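PDB 6IXO: myosin-2 from Saccharomyces cerevisiae, which carries organelles and other cargo along polarized actin cables, its globular tail, the part modelled here, binding the receptor proteins on the cargo. Local coordinates for residues E29-G34 / V51-R56; S47-V52 / Q391-I396. All blocks are in the same frame, centred on the assembly; numbering follows the deposited sequence.

Interaction 1. Residues E29-G34 / V51-R56; sequences EGLLKG and VVYPAR
Leu-31 is the residue that reaches across, and it meets Tyr-53 and Pro-54 at the start of helix 53-67. Before it, Glu-29 faces solvent and takes Lys-33 NZ on the syn lone pair of its OE2, a salt bridge within the first segment. With CG of Leu-31 anti to the backbone N (chi1 -180°), the two methyls are carried out toward the second helix and divide the work. CD1 comes to the edge of the Tyr-53 ring, near its plane, 3.8 Å from Tyr-53 CE1; CD2 settles over the backbone of Pro-54, 3.9 Å from Pro-54 O, while Leu-31 CG lies 4.2 Å from Pro-54 CB. The carbonyl of Leu-31 also takes part: a water donates to Leu-31 O at 2.7 Å and has a weak bond of 3.3 Å to Tyr-53 OH, whose stronger partner is the backbone N of Glu-36. Leu-32 sets off away from the second helix and packs on Trp-104 and Thr-84. In the second segment, Val-52 is the N-cap residue, and Pro-54 sits in the first turn, where a proline costs no helical hydrogen bond. This is buried helix-end packing within the mainly helical cargo-binding tail of a class V myosin.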
loop_
_atom_site.group_PDB
_atom_site.type_symbol
_atom_site.label_atom_id
_atom_site.label_comp_id
_atom_site.label_asym_id
_atom_site.label_seq_id
_atom_site.Cartn_x
_atom_site.Cartn_y
_atom_site.Cartn_z
ATOM N N GLU A 29 -17.825 -9.929 15.001
ATOM C CA GLU A 29 -16.849 -10.598 15.849
ATOM C C GLU A 29 -16.276 -11.856 15.184
ATOM O O GLU A 29 -15.109 -12.129 15.320
ATOM C CB GLU A 29 -17.465 -10.947 17.217
ATOM C CG GLU A 29 -18.053 -9.743 17.967
ATOM C CD GLU A 29 -17.017 -8.634 18.251
ATOM O OE1 GLU A 29 -15.926 -8.940 18.793
ATOM O OE2 GLU A 29 -17.303 -7.457 17.929
ATOM N N GLY A 30 -17.096 -12.626 14.470
ATOM C CA GLY A 30 -16.640 -13.879 13.888
ATOM C C GLY A 30 -16.012 -13.721 12.505
ATOM O O GLY A 30 -14.910 -14.186 12.244
ATOM N N LEU A 31 -16.725 -13.074 11.595
ATOM C CA LEU A 31 -16.264 -13.023 10.215
ATOM C C LEU A 31 -15.211 -11.939 10.029
ATOM O O LEU A 31 -14.164 -12.151 9.403
ATOM C CB LEU A 31 -17.443 -12.758 9.271
ATOM C CG LEU A 31 -17.059 -12.696 7.788
ATOM C CD1 LEU A 31 -16.591 -14.042 7.300
ATOM C CD2 LEU A 31 -18.232 -12.193 6.966
ATOM N N LEU A 32 -15.496 -10.756 10.548
ATOM C CA LEU A 32 -14.611 -9.643 10.250
ATOM C C LEU A 32 -13.394 -9.621 11.208
ATOM O O LEU A 32 -12.258 -9.728 10.756
ATOM C CB LEU A 32 -15.366 -8.324 10.307
ATOM C CG LEU A 32 -16.560 -8.250 9.345
ATOM C CD1 LEU A 32 -17.245 -6.913 9.561
ATOM C CD2 LEU A 32 -16.139 -8.416 7.877
ATOM N N LYS A 33 -13.611 -9.479 12.510
ATOM C CA LYS A 33 -12.450 -9.422 13.426
ATOM C C LYS A 33 -11.724 -10.758 13.425
ATOM O O LYS A 33 -10.538 -10.828 13.716
ATOM C CB LYS A 33 -12.868 -9.062 14.858
ATOM C CG LYS A 33 -13.443 -7.664 14.992
ATOM C CD LYS A 33 -13.686 -7.333 16.459
ATOM C CE LYS A 33 -14.539 -6.076 16.605
ATOM N NZ LYS A 33 -14.735 -5.703 18.034
ATOM N N GLY A 34 -12.432 -11.826 13.053
ATOM C CA GLY A 34 -11.862 -13.161 13.096
ATOM C C GLY A 34 -11.283 -13.626 11.764
ATOM O O GLY A 34 -11.029 -14.817 11.583
ATOM N N VAL A 51 -9.833 -15.542 -1.185
ATOM C CA VAL A 51 -9.332 -14.236 -0.835
ATOM C C VAL A 51 -10.472 -13.327 -0.379
ATOM O O VAL A 51 -10.370 -12.649 0.630
ATOM C CB VAL A 51 -8.592 -13.577 -2.018
ATOM C CG1 VAL A 51 -8.139 -12.174 -1.636
ATOM C CG2 VAL A 51 -7.390 -14.444 -2.430
ATOM N N VAL A 52 -11.574 -13.319 -1.121
ATOM C CA VAL A 52 -12.612 -12.365 -0.768
ATOM C C VAL A 52 -13.812 -13.058 -0.104
ATOM O O VAL A 52 -14.941 -12.638 -0.308
ATOM C CB VAL A 52 -13.046 -11.541 -2.020
ATOM C CG1 VAL A 52 -11.831 -10.615 -2.486
ATOM C CG2 VAL A 52 -13.531 -12.440 -3.154
ATOM N N TYR A 53 -13.569 -14.091 0.711
ATOM C CA TYR A 53 -14.708 -14.824 1.296
ATOM C C TYR A 53 -15.547 -13.911 2.235
ATOM O O TYR A 53 -16.791 -14.039 2.255
ATOM C CB TYR A 53 -14.244 -16.122 2.016
ATOM C CG TYR A 53 -13.485 -15.890 3.300
ATOM C CD1 TYR A 53 -14.164 -15.734 4.512
ATOM C CD2 TYR A 53 -12.074 -15.811 3.313
ATOM C CE1 TYR A 53 -13.484 -15.499 5.691
ATOM C CE2 TYR A 53 -11.385 -15.585 4.499
ATOM C CZ TYR A 53 -12.090 -15.421 5.685
ATOM O OH TYR A 53 -11.421 -15.173 6.884
ATOM N N PRO A 54 -14.932 -12.958 2.966
ATOM C CA PRO A 54 -15.799 -12.096 3.781
ATOM C C PRO A 54 -16.685 -11.210 2.938
ATOM O O PRO A 54 -17.886 -11.133 3.227
ATOM C CB PRO A 54 -14.799 -11.235 4.587
ATOM C CG PRO A 54 -13.575 -12.064 4.624
ATOM C CD PRO A 54 -13.493 -12.643 3.254
ATOM N N ALA A 55 -16.128 -10.576 1.913
ATOM C CA ALA A 55 -16.973 -9.754 1.049
ATOM C C ALA A 55 -18.126 -10.564 0.423
ATOM O O ALA A 55 -19.245 -10.069 0.386
ATOM C CB ALA A 55 -16.165 -9.118 -0.057
ATOM N N ARG A 56 -17.855 -11.784 -0.052
ATOM C CA ARG A 56 -18.904 -12.539 -0.749
ATOM C C ARG A 56 -19.993 -12.882 0.239
ATOM O O ARG A 56 -21.180 -12.821 -0.079
ATOM C CB ARG A 56 -18.351 -13.829 -1.404
ATOM C CG ARG A 56 -17.243 -13.608 -2.424
ATOM C CD ARG A 56 -17.777 -13.358 -3.807
ATOM N NE ARG A 56 -16.741 -13.043 -4.800
ATOM C CZ ARG A 56 -16.088 -13.942 -5.538
ATOM N NH1 ARG A 56 -15.165 -13.542 -6.418
ATOM N NH2 ARG A 56 -16.346 -15.235 -5.402
HETATM O O HOH W 1 -13.468 -14.733 9.438
#

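Interaction 2. Residues S47-V52 / Q391-I396; sequences SKRDVV and QVEAYI
Arg-49 lays its guanidinium flat on the ring of Tyr-395, the two planes only 3° from parallel. The stack is nearly centred: Arg-49 CZ stands 3.9 Å from the centroid of the Tyr-395 ring and 8° off its normal, so the cation sits squarely over the face in textbook cation-pi geometry. The aliphatic part of the arginine shares the same face. Its CG lies between the backbone N and the carbonyl carbon, and from there the chain runs extended to NE, crossing the tyrosine side chain at about a right angle. That path brings Arg-49 CD to 3.8 Å from Tyr-395 CD2 and makes a CH-pi contact, with NE following above CE2 and CZ of the ring. Tyr-395 presents this face from a long irregular segment that lies between helices 336-350 and 403-415. The contact therefore pins a late, non-helical strap of the globular tail to the short, weakly bonded helical turn at 48-51 near the start of the domain, at its surface; the residues flanking Tyr-395 in sequence, Ala-394 and Ile-396, pack against helices 53-67 and 403-415. Replacing Tyr-395 by an alanine would probably leave the Arg-49 guanidinium without the surface it lies on, free to swing toward solvent, and so weaken the hold on the strap. Two acids stand near the pair. Glu-393 approaches the guanidinium at its edge, with OE1 4.5 Å from Arg-49 NH1, too long for a salt bridge but likely to favour the positive charge there. Asp-50 OD1 comes no nearer than 4.2 Å to Tyr-395 OH, its carboxylate turned 65° from the ring, while its OD2 accepts a weak hydrogen bond of 3.2 Å from Ser-47 OG.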
loop_
_atom_site.group_PDB
_atom_site.type_symbol
_atom_site.label_atom_id
_atom_site.label_comp_id
_atom_site.label_asym_id
_atom_site.label_seq_id
_atom_site.Cartn_x
_atom_site.Cartn_y
_atom_site.Cartn_z
ATOM N N SER A 47 -7.841 -19.425 -5.507
ATOM C CA SER A 47 -9.022 -18.944 -6.198
ATOM C C SER A 47 -9.442 -17.610 -5.580
ATOM O O SER A 47 -9.058 -17.285 -4.450
ATOM C CB SER A 47 -10.161 -19.952 -6.103
ATOM O OG SER A 47 -10.630 -19.974 -4.769
ATOM N N LYS A 48 -10.247 -16.840 -6.303
ATOM C CA LYS A 48 -10.673 -15.549 -5.786
ATOM C C LYS A 48 -11.548 -15.745 -4.556
ATOM O O LYS A 48 -11.517 -14.923 -3.653
ATOM C CB LYS A 48 -11.394 -14.737 -6.864
ATOM C CG LYS A 48 -10.424 -14.211 -7.913
ATOM C CD LYS A 48 -11.091 -13.509 -9.084
ATOM C CE LYS A 48 -10.030 -13.041 -10.082
ATOM N NZ LYS A 48 -10.604 -12.328 -11.255
ATOM N N ARG A 49 -12.304 -16.844 -4.503
ATOM C CA ARG A 49 -13.198 -17.014 -3.363
ATOM C C ARG A 49 -12.446 -17.201 -2.025
ATOM O O ARG A 49 -12.984 -16.867 -0.981
ATOM C CB ARG A 49 -14.178 -18.179 -3.604
ATOM C CG ARG A 49 -13.630 -19.553 -3.308
ATOM C CD ARG A 49 -14.652 -20.612 -3.740
ATOM N NE ARG A 49 -14.362 -21.933 -3.195
ATOM C CZ ARG A 49 -15.241 -22.934 -3.164
ATOM N NH1 ARG A 49 -16.475 -22.763 -3.634
ATOM N NH2 ARG A 49 -14.891 -24.105 -2.649
ATOM N N ASP A 50 -11.213 -17.712 -2.060
ATOM C CA ASP A 50 -10.394 -17.875 -0.848
ATOM C C ASP A 50 -9.894 -16.533 -0.307
ATOM O O ASP A 50 -9.564 -16.402 0.872
ATOM C CB ASP A 50 -9.185 -18.779 -1.125
ATOM C CG ASP A 50 -9.576 -20.201 -1.514
ATOM O OD1 ASP A 50 -10.649 -20.674 -1.071
ATOM O OD2 ASP A 50 -8.796 -20.841 -2.262
ATOM N N VAL A 51 -9.833 -15.542 -1.185
ATOM C CA VAL A 51 -9.332 -14.236 -0.835
ATOM C C VAL A 51 -10.472 -13.327 -0.379
ATOM O O VAL A 51 -10.370 -12.649 0.630
ATOM C CB VAL A 51 -8.592 -13.577 -2.018
ATOM C CG1 VAL A 51 -8.139 -12.174 -1.636
ATOM C CG2 VAL A 51 -7.390 -14.444 -2.430
ATOM N N VAL A 52 -11.574 -13.319 -1.121
ATOM C CA VAL A 52 -12.612 -12.365 -0.768
ATOM C C VAL A 52 -13.812 -13.058 -0.104
ATOM O O VAL A 52 -14.941 -12.638 -0.308
ATOM C CB VAL A 52 -13.046 -11.541 -2.020
ATOM C CG1 VAL A 52 -11.831 -10.615 -2.486
ATOM C CG2 VAL A 52 -13.531 -12.440 -3.154
ATOM N N GLN A 391 -22.530 -13.333 -10.856
ATOM C CA GLN A 391 -23.117 -13.886 -9.648
ATOM C C GLN A 391 -22.451 -15.208 -9.307
ATOM O O GLN A 391 -22.536 -16.159 -10.078
ATOM C CB GLN A 391 -24.624 -14.058 -9.830
ATOM C CG GLN A 391 -25.375 -12.745 -10.029
ATOM C CD GLN A 391 -25.990 -12.221 -8.740
ATOM O OE1 GLN A 391 -26.983 -12.762 -8.247
ATOM N NE2 GLN A 391 -25.404 -11.164 -8.187
ATOM N N VAL A 392 -21.771 -15.260 -8.165
ATOM C CA VAL A 392 -21.062 -16.477 -7.762
ATOM C C VAL A 392 -21.832 -17.267 -6.693
ATOM O O VAL A 392 -22.402 -16.679 -5.767
ATOM C CB VAL A 392 -19.640 -16.160 -7.227
ATOM C CG1 VAL A 392 -18.883 -17.440 -6.903
ATOM C CG2 VAL A 392 -18.856 -15.344 -8.237
ATOM N N GLU A 393 -21.842 -18.593 -6.848
ATOM C CA GLU A 393 -22.412 -19.511 -5.863
ATOM C C GLU A 393 -22.157 -19.088 -4.406
ATOM O O GLU A 393 -21.075 -18.595 -4.058
ATOM C CB GLU A 393 -21.861 -20.925 -6.073
ATOM C CG GLU A 393 -22.551 -21.987 -5.208
ATOM C CD GLU A 393 -21.707 -23.236 -4.994
ATOM O OE1 GLU A 393 -20.887 -23.239 -4.048
ATOM O OE2 GLU A 393 -21.873 -24.215 -5.763
ATOM N N ALA A 394 -23.179 -19.279 -3.576
ATOM C CA ALA A 394 -23.122 -18.993 -2.148
ATOM C C ALA A 394 -22.120 -19.904 -1.449
ATOM O O ALA A 394 -22.332 -21.118 -1.383
ATOM C CB ALA A 394 -24.512 -19.150 -1.528
ATOM N N TYR A 395 -21.039 -19.320 -0.926
ATOM C CA TYR A 395 -19.981 -20.093 -0.272
ATOM C C TYR A 395 -19.495 -19.484 1.032
ATOM O O TYR A 395 -19.299 -18.281 1.119
ATOM C CB TYR A 395 -18.788 -20.249 -1.207
ATOM C CG TYR A 395 -17.501 -20.691 -0.530
ATOM C CD1 TYR A 395 -17.369 -21.970 0.015
ATOM C CD2 TYR A 395 -16.401 -19.852 -0.479
ATOM C CE1 TYR A 395 -16.171 -22.387 0.617
ATOM C CE2 TYR A 395 -15.210 -20.259 0.113
ATOM C CZ TYR A 395 -15.099 -21.525 0.663
ATOM O OH TYR A 395 -13.907 -21.910 1.257
ATOM N N ILE A 396 -19.280 -20.330 2.037
ATOM C CA ILE A 396 -18.729 -19.895 3.318
ATOM C C ILE A 396 -17.781 -20.967 3.852
ATOM O O ILE A 396 -18.184 -22.108 4.003
ATOM C CB ILE A 396 -19.860 -19.572 4.348
ATOM C CG1 ILE A 396 -19.350 -19.679 5.776
ATOM C CG2 ILE A 396 -21.063 -20.517 4.220
ATOM C CD1 ILE A 396 -20.444 -19.352 6.775
#

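How the interactions relate
From the N terminus, helix 20-32 comes first, and a connection without helix leads to the helical turn at 48-51 and then helix 53-67. Interaction 1 closes that short loop, bringing 29-34 back against 51-56 with 16 residues between. Interaction 2 spans 338 residues, most of them helical, and returns 391-396 to 47-52. The first closure ends where the second begins, on the shared Val-51 and Val-52, so they run end to end and neither nest nor properly cross. Their centres are about 11 Å apart. Arg-56 bridges them, its NH2 packing 3.7 Å from Val-392 CG1. Together they bind helix 20-32, the start of helix 53-67 and the late strap into one end of the tail.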